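Local coordinates for polyketide synthase III (Ectocarpus siliculosus, PDB 4B0N), which probably transfers and condenses acyl units as a type III polyketide synthase, in the biosynthesis of phlorotannin monomers, at residues 85-90 with 354-359; 327-332 with 372-377; 90-95 with 360-365; 48-53 with 246-251. All coordinates share one frame; numbering follows the deposited sequence.

Contact 1: residues 85-90 with 354-359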
loop_
_atom_site.group_PDB
_atom_site.type_symbol
_atom_site.label_atom_id
_atom_site.label_comp_id
_atom_site.label_asym_id
_atom_site.label_seq_id
_atom_site.Cartn_x
_atom_site.Cartn_y
_atom_site.Cartn_z
ATOM N N ASN A 85 -31.538 -8.047 -12.199
ATOM C CA ASN A 85 -31.652 -8.237 -10.755
ATOM C C ASN A 85 -30.386 -7.766 -10.026
ATOM O O ASN A 85 -29.863 -8.453 -9.141
ATOM C CB ASN A 85 -31.951 -9.710 -10.447
ATOM C CG ASN A 85 -32.551 -9.914 -9.070
ATOM O OD1 ASN A 85 -33.463 -9.193 -8.661
ATOM N ND2 ASN A 85 -32.049 -10.914 -8.352
ATOM N N SER A 86 -29.903 -6.585 -10.406
ATOM C CA SER A 86 -28.647 -6.053 -9.878
ATOM C C SER A 86 -28.829 -4.755 -9.094
ATOM O O SER A 86 -27.937 -4.358 -8.336
ATOM C CB SER A 86 -27.638 -5.838 -11.012
ATOM O OG SER A 86 -28.046 -4.790 -11.874
ATOM N N ARG A 87 -29.980 -4.108 -9.287
ATOM C CA ARG A 87 -30.285 -2.788 -8.711
ATOM C C ARG A 87 -29.354 -1.692 -9.243
ATOM O O ARG A 87 -29.283 -0.596 -8.688
ATOM C CB ARG A 87 -30.275 -2.826 -7.173
ATOM C CG ARG A 87 -31.447 -3.559 -6.532
ATOM C CD ARG A 87 -32.597 -2.621 -6.188
ATOM N NE ARG A 87 -33.272 -3.002 -4.945
ATOM C CZ ARG A 87 -34.180 -2.256 -4.317
ATOM N NH1 ARG A 87 -34.537 -1.074 -4.808
ATOM N NH2 ARG A 87 -34.731 -2.688 -3.190
ATOM N N ILE A 88 -28.648 -2.006 -10.325
ATOM C CA ILE A 88 -27.760 -1.059 -10.992
ATOM C C ILE A 88 -28.411 -0.605 -12.298
ATOM O O ILE A 88 -28.761 -1.429 -13.149
ATOM C CB ILE A 88 -26.368 -1.677 -11.266
ATOM C CG1 ILE A 88 -25.654 -1.984 -9.948
ATOM C CG2 ILE A 88 -25.518 -0.748 -12.124
ATOM C CD1 ILE A 88 -24.568 -3.032 -10.051
ATOM N N GLY A 89 -28.584 0.708 -12.437
ATOM C CA GLY A 89 -29.186 1.287 -13.632
ATOM C C GLY A 89 -28.138 1.711 -14.637
ATOM O O GLY A 89 -28.375 1.676 -15.847
ATOM N N SER A 90 -26.975 2.107 -14.123
ATOM C CA SER A 90 -25.873 2.610 -14.936
ATOM C C SER A 90 -24.559 2.545 -14.164
ATOM O O SER A 90 -24.557 2.404 -12.939
ATOM C CB SER A 90 -26.144 4.055 -15.363
ATOM O OG SER A 90 -26.319 4.900 -14.237
ATOM N N ASP A 354 -29.167 6.051 0.754
ATOM C CA ASP A 354 -27.963 6.591 0.124
ATOM C C ASP A 354 -27.165 5.491 -0.568
ATOM O O ASP A 354 -26.638 5.693 -1.663
ATOM C CB ASP A 354 -27.075 7.295 1.156
ATOM C CG ASP A 354 -27.747 8.499 1.793
ATOM O OD1 ASP A 354 -28.347 9.317 1.061
ATOM O OD2 ASP A 354 -27.661 8.632 3.034
ATOM N N SER A 355 -27.086 4.329 0.082
ATOM C CA SER A 355 -26.312 3.193 -0.421
ATOM C C SER A 355 -26.908 2.601 -1.700
ATOM O O SER A 355 -26.169 2.187 -2.597
ATOM C CB SER A 355 -26.178 2.112 0.657
ATOM O OG SER A 355 -25.632 2.640 1.855
ATOM N N TRP A 356 -28.239 2.564 -1.778
ATOM C CA TRP A 356 -28.931 2.110 -2.984
ATOM C C TRP A 356 -28.750 3.082 -4.112
ATOM O O TRP A 356 -28.585 2.682 -5.266
ATOM C CB TRP A 356 -30.416 1.904 -2.715
ATOM C CG TRP A 356 -30.722 0.721 -1.830
ATOM C CD1 TRP A 356 -31.236 0.740 -0.534
ATOM C CD2 TRP A 356 -30.547 -0.703 -2.149
ATOM N NE1 TRP A 356 -31.384 -0.533 -0.048
ATOM C CE2 TRP A 356 -30.989 -1.446 -0.960
ATOM C CE3 TRP A 356 -30.085 -1.410 -3.253
ATOM C CZ2 TRP A 356 -30.960 -2.832 -0.905
ATOM C CZ3 TRP A 356 -30.061 -2.809 -3.186
ATOM C CH2 TRP A 356 -30.489 -3.501 -2.041
ATOM N N ALA A 357 -28.773 4.371 -3.777
ATOM C CA ALA A 357 -28.641 5.449 -4.755
ATOM C C ALA A 357 -27.282 5.436 -5.461
ATOM O O ALA A 357 -27.210 5.605 -6.682
ATOM C CB ALA A 357 -28.891 6.798 -4.094
ATOM N N VAL A 358 -26.214 5.235 -4.690
ATOM C CA VAL A 358 -24.867 5.151 -5.245
ATOM C C VAL A 358 -24.764 3.924 -6.144
ATOM O O VAL A 358 -24.346 4.029 -7.296
ATOM C CB VAL A 358 -23.794 5.131 -4.134
ATOM C CG1 VAL A 358 -22.445 4.663 -4.665
ATOM C CG2 VAL A 358 -23.664 6.512 -3.511
ATOM N N LEU A 359 -25.179 2.777 -5.609
ATOM C CA LEU A 359 -25.181 1.501 -6.331
ATOM C C LEU A 359 -25.938 1.585 -7.658
ATOM O O LEU A 359 -25.446 1.122 -8.685
ATOM C CB LEU A 359 -25.778 0.403 -5.438
ATOM C CG LEU A 359 -25.561 -1.095 -5.691
ATOM C CD1 LEU A 359 -26.680 -1.699 -6.525
ATOM C CD2 LEU A 359 -24.187 -1.403 -6.279
#
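The guanidinium of Arg-87 lies over one face of the Trp-356 indole, displaced toward the rim, with the two planes 28° apart. Arg-87 CZ is 4.3 Å from the centroid of the Trp-356 six-membered ring and 10° off its normal, which meets the criteria of a cation-pi contact within a slightly tilted stack. The aliphatic part uses the same ring: Arg-87 CG comes to 3.7 Å from Trp-356 CZ3, and a bend at chi2 (-93°) carries the rest of the chain across it. A leucine in place of Trp-356 would probably leave the guanidinium without its aromatic platform, though still in its salt bridge from NH2 to Glu-349. Deeper in, Leu-359 crosses Ile-88 nearly at right angles, Leu-359 CD1 lying 3.6 Å from Ile-88 CG1. An ST turn shapes the loop here, Ile-88 N donating to Ser-86 OG at 3.2 Å, while that hydroxyl also bonds Tyr-83 O. No hydrogen bond joins the two segments. A loop of the N-terminal chalcone synthase family region, between helix 79-84 and strand 90-93, packs on helix 353-362 of the C-terminal region, with helix 335-345 touching Trp-356 through Ile-338 and Glu-339, and helix 59-68 reaching Ile-88 through Gln-59.

Contact 2: residues 327-332 with 372-377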
loop_
_atom_site.group_PDB
_atom_site.type_symbol
_atom_site.label_atom_id
_atom_site.label_comp_id
_atom_site.label_asym_id
_atom_site.label_seq_id
_atom_site.Cartn_x
_atom_site.Cartn_y
_atom_site.Cartn_z
ATOM N N PHE A 327 -26.952 8.549 10.723
ATOM C CA PHE A 327 -26.690 8.072 9.365
ATOM C C PHE A 327 -25.789 6.841 9.303
ATOM O O PHE A 327 -24.788 6.752 10.015
ATOM C CB PHE A 327 -26.162 9.197 8.460
ATOM C CG PHE A 327 -24.823 9.761 8.872
ATOM C CD1 PHE A 327 -24.740 10.782 9.815
ATOM C CD2 PHE A 327 -23.647 9.304 8.280
ATOM C CE1 PHE A 327 -23.512 11.318 10.179
ATOM C CE2 PHE A 327 -22.416 9.835 8.642
ATOM C CZ PHE A 327 -22.348 10.845 9.591
ATOM N N TRP A 328 -26.165 5.892 8.454
ATOM C CA TRP A 328 -25.364 4.699 8.223
ATOM C C TRP A 328 -24.882 4.705 6.805
ATOM O O TRP A 328 -25.682 4.789 5.869
ATOM C CB TRP A 328 -26.173 3.435 8.491
ATOM C CG TRP A 328 -26.650 3.273 9.915
ATOM C CD1 TRP A 328 -27.773 3.846 10.506
ATOM C CD2 TRP A 328 -26.044 2.451 10.975
ATOM N NE1 TRP A 328 -27.891 3.458 11.819
ATOM C CE2 TRP A 328 -26.891 2.622 12.164
ATOM C CE3 TRP A 328 -24.923 1.629 11.059
ATOM C CZ2 TRP A 328 -26.609 1.989 13.366
ATOM C CZ3 TRP A 328 -24.652 0.995 12.278
ATOM C CH2 TRP A 328 -25.475 1.172 13.402
ATOM N N CYS A 329 -23.566 4.630 6.634
ATOM C CA CYS A 329 -22.966 4.577 5.306
ATOM C C CYS A 329 -22.437 3.180 4.995
ATOM O O CYS A 329 -21.265 2.877 5.218
ATOM C CB CYS A 329 -21.872 5.633 5.160
ATOM S SG CYS A 329 -22.498 7.323 5.034
ATOM N N VAL A 330 -23.323 2.330 4.489
ATOM C CA VAL A 330 -22.971 0.959 4.138
ATOM C C VAL A 330 -22.366 0.927 2.738
ATOM O O VAL A 330 -22.834 1.625 1.835
ATOM C CB VAL A 330 -24.195 0.016 4.198
ATOM C CG1 VAL A 330 -23.774 -1.431 3.980
ATOM C CG2 VAL A 330 -24.917 0.155 5.529
ATOM N N HIS A 331 -21.322 0.115 2.576
ATOM C CA HIS A 331 -20.651 -0.070 1.294
ATOM C C HIS A 331 -21.563 -0.733 0.287
ATOM O O HIS A 331 -21.974 -1.882 0.481
ATOM C CB HIS A 331 -19.364 -0.870 1.492
ATOM C CG HIS A 331 -18.740 -1.357 0.207
ATOM N ND1 HIS A 331 -18.099 -0.536 -0.644
ATOM C CD2 HIS A 331 -18.677 -2.633 -0.351
ATOM C CE1 HIS A 331 -17.652 -1.244 -1.697
ATOM N NE2 HIS A 331 -18.006 -2.529 -1.516
ATOM N N PRO A 332 -21.900 -0.012 -0.803
ATOM C CA PRO A 332 -22.788 -0.542 -1.842
ATOM C C PRO A 332 -22.064 -1.524 -2.764
ATOM O O PRO A 332 -21.812 -1.218 -3.932
ATOM C CB PRO A 332 -23.220 0.714 -2.603
ATOM C CG PRO A 332 -22.090 1.667 -2.435
ATOM C CD PRO A 332 -21.436 1.353 -1.116
ATOM N N PHE A 372 -18.605 7.921 -1.845
ATOM C CA PHE A 372 -19.745 8.406 -2.617
ATOM C C PHE A 372 -21.004 8.470 -1.747
ATOM O O PHE A 372 -21.709 9.480 -1.750
ATOM C CB PHE A 372 -19.978 7.535 -3.859
ATOM C CG PHE A 372 -19.131 7.915 -5.045
ATOM C CD1 PHE A 372 -17.773 7.619 -5.078
ATOM C CD2 PHE A 372 -19.700 8.550 -6.142
ATOM C CE1 PHE A 372 -16.995 7.964 -6.174
ATOM C CE2 PHE A 372 -18.928 8.894 -7.243
ATOM C CZ PHE A 372 -17.574 8.604 -7.258
ATOM N N VAL A 373 -21.274 7.393 -1.007
ATOM C CA VAL A 373 -22.391 7.343 -0.060
ATOM C C VAL A 373 -22.206 8.423 1.001
ATOM O O VAL A 373 -23.120 9.200 1.279
ATOM C CB VAL A 373 -22.500 5.967 0.639
ATOM C CG1 VAL A 373 -23.687 5.936 1.592
ATOM C CG2 VAL A 373 -22.612 4.842 -0.381
ATOM N N LEU A 374 -21.007 8.463 1.577
ATOM C CA LEU A 374 -20.637 9.456 2.574
ATOM C C LEU A 374 -20.856 10.873 2.041
ATOM O O LEU A 374 -21.414 11.721 2.736
ATOM C CB LEU A 374 -19.178 9.234 2.995
ATOM C CG LEU A 374 -18.562 9.813 4.277
ATOM C CD1 LEU A 374 -17.886 11.149 3.996
ATOM C CD2 LEU A 374 -19.546 9.909 5.442
ATOM N N SER A 375 -20.441 11.110 0.797
ATOM C CA SER A 375 -20.619 12.409 0.145
ATOM C C SER A 375 -22.020 12.565 -0.447
ATOM O O SER A 375 -22.203 13.228 -1.475
ATOM C CB SER A 375 -19.553 12.639 -0.932
ATOM O OG SER A 375 -19.698 13.916 -1.531
ATOM N N ARG A 376 -22.998 11.940 0.202
ATOM C CA ARG A 376 -24.410 12.176 -0.072
ATOM C C ARG A 376 -25.035 12.682 1.214
ATOM O O ARG A 376 -25.886 13.574 1.193
ATOM C CB ARG A 376 -25.109 10.897 -0.517
ATOM C CG ARG A 376 -24.889 10.531 -1.972
ATOM C CD ARG A 376 -25.765 9.348 -2.362
ATOM N NE ARG A 376 -27.184 9.601 -2.109
ATOM C CZ ARG A 376 -28.016 10.174 -2.975
ATOM N NH1 ARG A 376 -27.580 10.559 -4.170
ATOM N NH2 ARG A 376 -29.288 10.360 -2.647
ATOM N N VAL A 377 -24.591 12.099 2.328
ATOM C CA VAL A 377 -24.994 12.499 3.673
ATOM C C VAL A 377 -24.521 13.922 3.962
ATOM O O VAL A 377 -25.259 14.726 4.535
ATOM C CB VAL A 377 -24.419 11.528 4.728
ATOM C CG1 VAL A 377 -24.672 12.037 6.140
ATOM C CG2 VAL A 377 -25.011 10.137 4.553
#
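From Phe-327 opposite Val-377 to Cys-329 opposite Leu-374, strand 327-330 and helix segment 372-377 run nearly antiparallel, their axes 8.2 Å apart at closest and their directions 160° apart. This is strand-on-helix packing inside a beta-alpha-beta crossover of the thiolase-like fold: the chain leaves strand 327-330, passes through helices that include 369-385, and returns in the parallel neighbour 394-401. The two strands share backbone hydrogen bonds, Phe-327 and Cys-329 both pairing with Met-396.

The side chains interlock without a polar bond between the segments. Phe-327 CG sits in the crowded position between backbone N and carbonyl carbon (chi1 64°), which brings the ring down beside the helix. There one branch of Val-377 covers a face: Val-377 CG1 is 3.7 Å from the Phe-327 ring centroid and 18° off the normal, a CH-pi contact offset toward the rim. Tyr-392 meets the same phenylalanine edge-to-face. Leu-374 adds a looser touch, its CD2 being 4.3 Å from Phe-327 CE2. Cys-329 projects toward the helix and touches three of its residues, with Cys-329 SG 3.8 Å from Val-377 CG2, 3.9 Å from Val-373 CG1 and also 3.9 Å from Leu-374 CD2. All seven touching residues are buried, and the side chains that meet are apolar or, for Cys-329, a thiol. The two methyls of Val-373 divide the work: CG1 faces the cysteine, while CG2 points at Pro-332. Val-373 CG2 meets the CG-CD side of the Pro-332 ring, 3.8 Å from Pro-332 CD.

Contact 3: residues 90-95 with 360-365. With ACD (arachidonic acid), chain D.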
loop_
_atom_site.group_PDB
_atom_site.type_symbol
_atom_site.label_atom_id
_atom_site.label_comp_id
_atom_site.label_asym_id
_atom_site.label_seq_id
_atom_site.Cartn_x
_atom_site.Cartn_y
_atom_site.Cartn_z
ATOM N N SER A 90 -26.975 2.107 -14.123
ATOM C CA SER A 90 -25.873 2.610 -14.936
ATOM C C SER A 90 -24.559 2.545 -14.164
ATOM O O SER A 90 -24.557 2.404 -12.939
ATOM C CB SER A 90 -26.144 4.055 -15.363
ATOM O OG SER A 90 -26.319 4.900 -14.237
ATOM N N ARG A 91 -23.447 2.638 -14.893
ATOM C CA ARG A 91 -22.112 2.756 -14.296
ATOM C C ARG A 91 -21.106 3.347 -15.287
ATOM O O ARG A 91 -21.334 3.330 -16.497
ATOM C CB ARG A 91 -21.624 1.424 -13.701
ATOM C CG ARG A 91 -21.768 0.216 -14.606
ATOM C CD ARG A 91 -21.778 -1.079 -13.815
ATOM N NE ARG A 91 -22.179 -2.195 -14.669
ATOM C CZ ARG A 91 -21.353 -3.122 -15.150
ATOM N NH1 ARG A 91 -20.061 -3.103 -14.850
ATOM N NH2 ARG A 91 -21.828 -4.087 -15.927
ATOM N N TYR A 92 -20.004 3.876 -14.762
ATOM C CA TYR A 92 -19.041 4.638 -15.561
ATOM C C TYR A 92 -17.784 3.837 -15.897
ATOM O O TYR A 92 -17.251 3.118 -15.051
ATOM C CB TYR A 92 -18.660 5.934 -14.838
ATOM C CG TYR A 92 -19.815 6.886 -14.611
ATOM C CD1 TYR A 92 -20.785 6.622 -13.644
ATOM C CD2 TYR A 92 -19.929 8.059 -15.354
ATOM C CE1 TYR A 92 -21.842 7.490 -13.436
ATOM C CE2 TYR A 92 -20.982 8.937 -15.149
ATOM C CZ TYR A 92 -21.932 8.646 -14.189
ATOM O OH TYR A 92 -22.984 9.509 -13.982
ATOM N N PHE A 93 -17.318 3.975 -17.137
ATOM C CA PHE A 93 -16.113 3.292 -17.606
ATOM C C PHE A 93 -15.130 4.251 -18.282
ATOM O O PHE A 93 -15.531 5.229 -18.914
ATOM C CB PHE A 93 -16.473 2.157 -18.572
ATOM C CG PHE A 93 -17.462 1.166 -18.019
ATOM C CD1 PHE A 93 -17.205 0.481 -16.834
ATOM C CD2 PHE A 93 -18.645 0.899 -18.698
ATOM C CE1 PHE A 93 -18.118 -0.434 -16.330
ATOM C CE2 PHE A 93 -19.558 -0.017 -18.201
ATOM C CZ PHE A 93 -19.294 -0.685 -17.018
ATOM N N ALA A 94 -13.840 3.953 -18.143
ATOM C CA ALA A 94 -12.772 4.754 -18.753
ATOM C C ALA A 94 -12.504 4.361 -20.207
ATOM O O ALA A 94 -11.866 5.106 -20.952
ATOM C CB ALA A 94 -11.496 4.645 -17.930
ATOM N N VAL A 95 -12.998 3.191 -20.599
ATOM C CA VAL A 95 -12.768 2.660 -21.938
ATOM C C VAL A 95 -14.068 2.685 -22.747
ATOM O O VAL A 95 -15.136 2.369 -22.212
ATOM C CB VAL A 95 -12.203 1.221 -21.899
ATOM C CG1 VAL A 95 -11.183 1.039 -23.002
ATOM C CG2 VAL A 95 -11.544 0.919 -20.562
ATOM N N GLY A 360 -27.123 2.190 -7.627
ATOM C CA GLY A 360 -27.963 2.330 -8.815
ATOM C C GLY A 360 -27.371 3.212 -9.900
ATOM O O GLY A 360 -27.546 2.943 -11.096
ATOM N N GLU A 361 -26.665 4.259 -9.482
ATOM C CA GLU A 361 -26.116 5.247 -10.407
ATOM C C GLU A 361 -24.695 4.916 -10.866
ATOM O O GLU A 361 -24.337 5.176 -12.019
ATOM C CB GLU A 361 -26.183 6.652 -9.782
ATOM C CG GLU A 361 -25.457 7.768 -10.535
ATOM C CD GLU A 361 -25.950 7.984 -11.960
ATOM O OE1 GLU A 361 -27.089 7.583 -12.291
ATOM O OE2 GLU A 361 -25.188 8.572 -12.758
ATOM N N TYR A 362 -23.903 4.327 -9.971
ATOM C CA TYR A 362 -22.469 4.131 -10.210
ATOM C C TYR A 362 -22.007 2.673 -10.208
ATOM O O TYR A 362 -20.930 2.368 -10.724
ATOM C CB TYR A 362 -21.650 4.904 -9.170
ATOM C CG TYR A 362 -21.987 6.373 -9.036
ATOM C CD1 TYR A 362 -21.629 7.290 -10.026
ATOM C CD2 TYR A 362 -22.646 6.853 -7.904
ATOM C CE1 TYR A 362 -21.934 8.637 -9.901
ATOM C CE2 TYR A 362 -22.952 8.198 -7.768
ATOM C CZ TYR A 362 -22.594 9.086 -8.766
ATOM O OH TYR A 362 -22.897 10.424 -8.630
ATOM N N GLY A 363 -22.803 1.785 -9.617
ATOM C CA GLY A 363 -22.377 0.405 -9.370
ATOM C C GLY A 363 -21.390 0.327 -8.217
ATOM O O GLY A 363 -21.302 1.248 -7.401
ATOM N N ASN A 364 -20.649 -0.775 -8.145
ATOM C CA ASN A 364 -19.608 -0.939 -7.131
ATOM C C ASN A 364 -18.228 -0.531 -7.657
ATOM O O ASN A 364 -17.597 -1.256 -8.436
ATOM C CB ASN A 364 -19.595 -2.375 -6.588
ATOM C CG ASN A 364 -18.643 -2.557 -5.413
ATOM O OD1 ASN A 364 -18.139 -1.588 -4.835
ATOM N ND2 ASN A 364 -18.395 -3.813 -5.053
ATOM N N MET A 365 -17.769 0.636 -7.217
ATOM C CA MET A 365 -16.496 1.194 -7.666
ATOM C C MET A 365 -15.336 0.771 -6.772
ATOM O O MET A 365 -14.228 1.295 -6.903
ATOM C CB MET A 365 -16.565 2.719 -7.683
ATOM C CG MET A 365 -17.672 3.310 -8.531
ATOM S SD MET A 365 -18.152 4.895 -7.831
ATOM C CE MET A 365 -18.450 5.811 -9.332
HETATM C C1 ACD D . -14.732 -7.007 -3.585
HETATM C C2 ACD D . -13.242 -6.748 -3.636
HETATM C C3 ACD D . -12.890 -6.014 -4.927
HETATM C C4 ACD D . -11.526 -6.446 -5.451
HETATM C C5 ACD D . -11.380 -6.054 -6.901
HETATM C C6 ACD D . -10.273 -6.354 -7.575
HETATM C C7 ACD D . -10.148 -5.939 -9.021
HETATM C C8 ACD D . -10.788 -6.943 -9.948
HETATM C C9 ACD D . -11.246 -6.533 -11.129
HETATM C C10 ACD D . -11.885 -7.513 -12.085
HETATM C C11 ACD D . -13.324 -7.135 -12.334
HETATM C C12 ACD D . -13.789 -7.059 -13.578
HETATM C C13 ACD D . -15.234 -6.686 -13.811
HETATM C C14 ACD D . -15.345 -5.594 -14.848
HETATM C C15 ACD D . -16.521 -5.006 -15.056
HETATM C C16 ACD D . -16.667 -3.914 -16.088
HETATM C C17 ACD D . -17.076 -4.536 -17.418
HETATM C C18 ACD D . -18.532 -4.252 -17.772
HETATM C C19 ACD D . -19.168 -5.491 -18.388
HETATM C C20 ACD D . -20.519 -5.174 -18.987
HETATM O O1 ACD D . -15.357 -6.740 -2.533
#
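Tyr-92, Ser-90 and Glu-361 bury the most surface where strand 90-93, which pairs antiparallel with strand 55-58, meets the C-terminal end of helix 353-362. The join links the N-terminal and C-terminal sequence regions of this chalcone synthase-like protein. Tyr-92 OH donates to Glu-361 OE2 at 2.7 Å, nearly along the C-O axis of that oxygen, while ring and carboxylate planes stand 66° apart. The CB of Glu-361 points away from the strand, and a bend at chi2 (59°) folds its carboxylate back to the phenol, with CG over the face of the Tyr-362 ring. Arg-56 ties both ends of this bond, its NH2 in a salt bridge with Glu-361 OE2 and its NE bonded to Tyr-92 OH. A phenylalanine in place of Tyr-92 would probably leave Glu-361 without its phenolic donor and remove the hydroxyl that Arg-56 NE also bonds. The rings of Tyr-92 and Tyr-362 also meet obliquely, centroids 5.7 Å apart.

Ser-90 grips the end of the helix twice. Its backbone N donates to Gly-360 O (3.2 Å), and Ser-90 OG donates to Glu-361 O (3.0 Å), approaching 31° out of the carbonyl plane. Just beyond, Gly-363 leaves helical geometry with positive phi. On the pocket side, the extended chain of Arg-91 leads away from the helix, Gln-59 taking its NE, and Phe-93 CZ lies over one face of its guanidinium. Both residues line the arachidonic acid pocket: Phe-93 CZ is 3.7 Å and Arg-91 NH1 3.5 Å from C18 of the fatty tail.

Contact 4: residues 48-53 with 246-251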
loop_
_atom_site.group_PDB
_atom_site.type_symbol
_atom_site.label_atom_id
_atom_site.label_comp_id
_atom_site.label_asym_id
_atom_site.label_seq_id
_atom_site.Cartn_x
_atom_site.Cartn_y
_atom_site.Cartn_z
ATOM N N MET A 48 -14.024 17.485 0.157
ATOM C CA MET A 48 -14.314 16.207 -0.481
ATOM C C MET A 48 -14.785 16.424 -1.916
ATOM O O MET A 48 -15.546 17.351 -2.197
ATOM C CB MET A 48 -15.366 15.440 0.329
ATOM C CG MET A 48 -15.721 14.065 -0.217
ATOM S SD MET A 48 -16.497 12.994 1.010
ATOM C CE MET A 48 -15.046 12.319 1.813
ATOM N N ALA A 49 -14.315 15.570 -2.820
ATOM C CA ALA A 49 -14.760 15.597 -4.210
ATOM C C ALA A 49 -14.941 14.190 -4.759
ATOM O O ALA A 49 -14.138 13.295 -4.482
ATOM C CB ALA A 49 -13.786 16.388 -5.073
ATOM N N ILE A 50 -16.014 14.004 -5.521
ATOM C CA ILE A 50 -16.246 12.758 -6.253
ATOM C C ILE A 50 -15.938 12.958 -7.737
ATOM O O ILE A 50 -15.963 14.083 -8.241
ATOM C CB ILE A 50 -17.685 12.217 -6.064
ATOM C CG1 ILE A 50 -18.730 13.283 -6.434
ATOM C CG2 ILE A 50 -17.873 11.706 -4.640
ATOM C CD1 ILE A 50 -20.119 12.740 -6.701
ATOM N N GLY A 51 -15.642 11.860 -8.424
ATOM C CA GLY A 51 -15.285 11.911 -9.836
ATOM C C GLY A 51 -15.534 10.604 -10.553
ATOM O O GLY A 51 -15.559 9.534 -9.940
ATOM N N ASN A 52 -15.719 10.696 -11.864
ATOM C CA ASN A 52 -15.994 9.529 -12.690
ATOM C C ASN A 52 -15.296 9.587 -14.043
ATOM O O ASN A 52 -15.005 10.678 -14.546
ATOM C CB ASN A 52 -17.501 9.367 -12.885
ATOM C CG ASN A 52 -18.183 8.832 -11.650
ATOM O OD1 ASN A 52 -17.763 7.826 -11.090
ATOM N ND2 ASN A 52 -19.235 9.509 -11.213
ATOM N N PRO A 53 -15.011 8.412 -14.636
ATOM C CA PRO A 53 -14.480 8.391 -15.995
ATOM C C PRO A 53 -15.510 8.856 -17.030
ATOM O O PRO A 53 -16.656 9.166 -16.683
ATOM C CB PRO A 53 -14.113 6.919 -16.208
ATOM C CG PRO A 53 -14.970 6.172 -15.248
ATOM C CD PRO A 53 -15.060 7.060 -14.047
ATOM N N GLY A 246 -14.479 4.553 -10.787
ATOM C CA GLY A 246 -14.756 5.752 -9.992
ATOM C C GLY A 246 -13.579 6.286 -9.192
ATOM O O GLY A 246 -12.593 5.585 -8.970
ATOM N N CYS A 247 -13.695 7.539 -8.760
ATOM C CA CYS A 247 -12.671 8.184 -7.942
ATOM C C CYS A 247 -13.266 9.173 -6.939
ATOM O O CYS A 247 -14.213 9.902 -7.242
ATOM C CB CYS A 247 -11.637 8.884 -8.826
ATOM S SG CYS A 247 -10.385 9.829 -7.924
ATOM N N ALA A 248 -12.691 9.185 -5.740
ATOM C CA ALA A 248 -13.104 10.098 -4.682
ATOM C C ALA A 248 -11.909 10.497 -3.835
ATOM O O ALA A 248 -11.034 9.675 -3.558
ATOM C CB ALA A 248 -14.181 9.465 -3.817
ATOM N N ALA A 249 -11.875 11.761 -3.429
ATOM C CA ALA A 249 -10.772 12.286 -2.631
ATOM C C ALA A 249 -11.267 13.022 -1.391
ATOM O O ALA A 249 -12.398 13.513 -1.352
ATOM C CB ALA A 249 -9.887 13.189 -3.476
ATOM N N ALA A 250 -10.407 13.087 -0.379
ATOM C CA ALA A 250 -10.729 13.760 0.874
ATOM C C ALA A 250 -9.497 14.443 1.448
ATOM O O ALA A 250 -8.420 13.844 1.522
ATOM C CB ALA A 250 -11.306 12.773 1.878
ATOM N N VAL A 251 -9.657 15.702 1.837
ATOM C CA VAL A 251 -8.605 16.430 2.530
ATOM C C VAL A 251 -8.903 16.370 4.022
ATOM O O VAL A 251 -10.054 16.512 4.438
ATOM C CB VAL A 251 -8.498 17.896 2.064
ATOM C CG1 VAL A 251 -7.264 18.559 2.663
ATOM C CG2 VAL A 251 -8.450 17.972 0.545
#
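Ala-49 and Ala-249 form an antiparallel hydrogen-bonded pair: Ala-249 N donates to Ala-49 O at 2.9 Å with an angle of 168° at the hydrogen, and Ala-49 N returns a bond to Ala-249 O at 3.2 Å. Two residues on, Cys-247 N donates to Gly-51 O (3.0 Å), whereas the reverse bond from Gly-51 N to Cys-247 O is bent to 130° and counts as weak. Ile-50 with Ala-248, between these two, and Met-48 with Ala-250, beyond the first, are non-hydrogen-bonded pairs. Met-48 bends at chi3 (-85°), which swings CE to 3.8 Å from Ala-250 CB, and Ile-50 CG2 stands 4.4 Å from Ala-248 CB. The pairing places strand 42-51 outermost, within this chain, in the mixed five-stranded sheet of the N-terminal half, part of the thiolase-like fold; strand 245-255 lies inside it, bonded on its other flank to strand 215-223. Further out, helix 369-385 packs on the face bearing Met-48, Ile-50 and Ala-248, through Leu-374, Phe-372 and Met-371. The face of Ala-49, Cys-247 and Ala-249 is covered by helix 121-146, where Leu-135 and Val-139 touch Cys-247 and where Arg-142 NH1 bonds the carbonyl oxygen of Ile-50.

Contacts 1 and 3 are successive parts of one interface, centres 10 Å apart, sharing Ser-90 and helix 353-362. Contact 2 packs against the same helix through Val-373 and Val-377, and Ser-355 OG lies 3.0 Å from Val-330 O, a probable hydrogen bond. Phe-372 CE2 of contact 2 is 3.7 Å from Ile-50 CB of contact 4, and Phe-93 O of contact 3 is 3.5 Å from Pro-53 CB. His-331 CE1 of contact 2 is 3.2 Å from Asn-364 OD1 of contact 3, and His-331 touches Cys-194, consistent with the Cys-His-Asn triad of type III polyketide synthases. Contact 3 lines the arachidonic acid pocket; Ile-88 and Pro-53 side chains remain about 10 Å from that ligand.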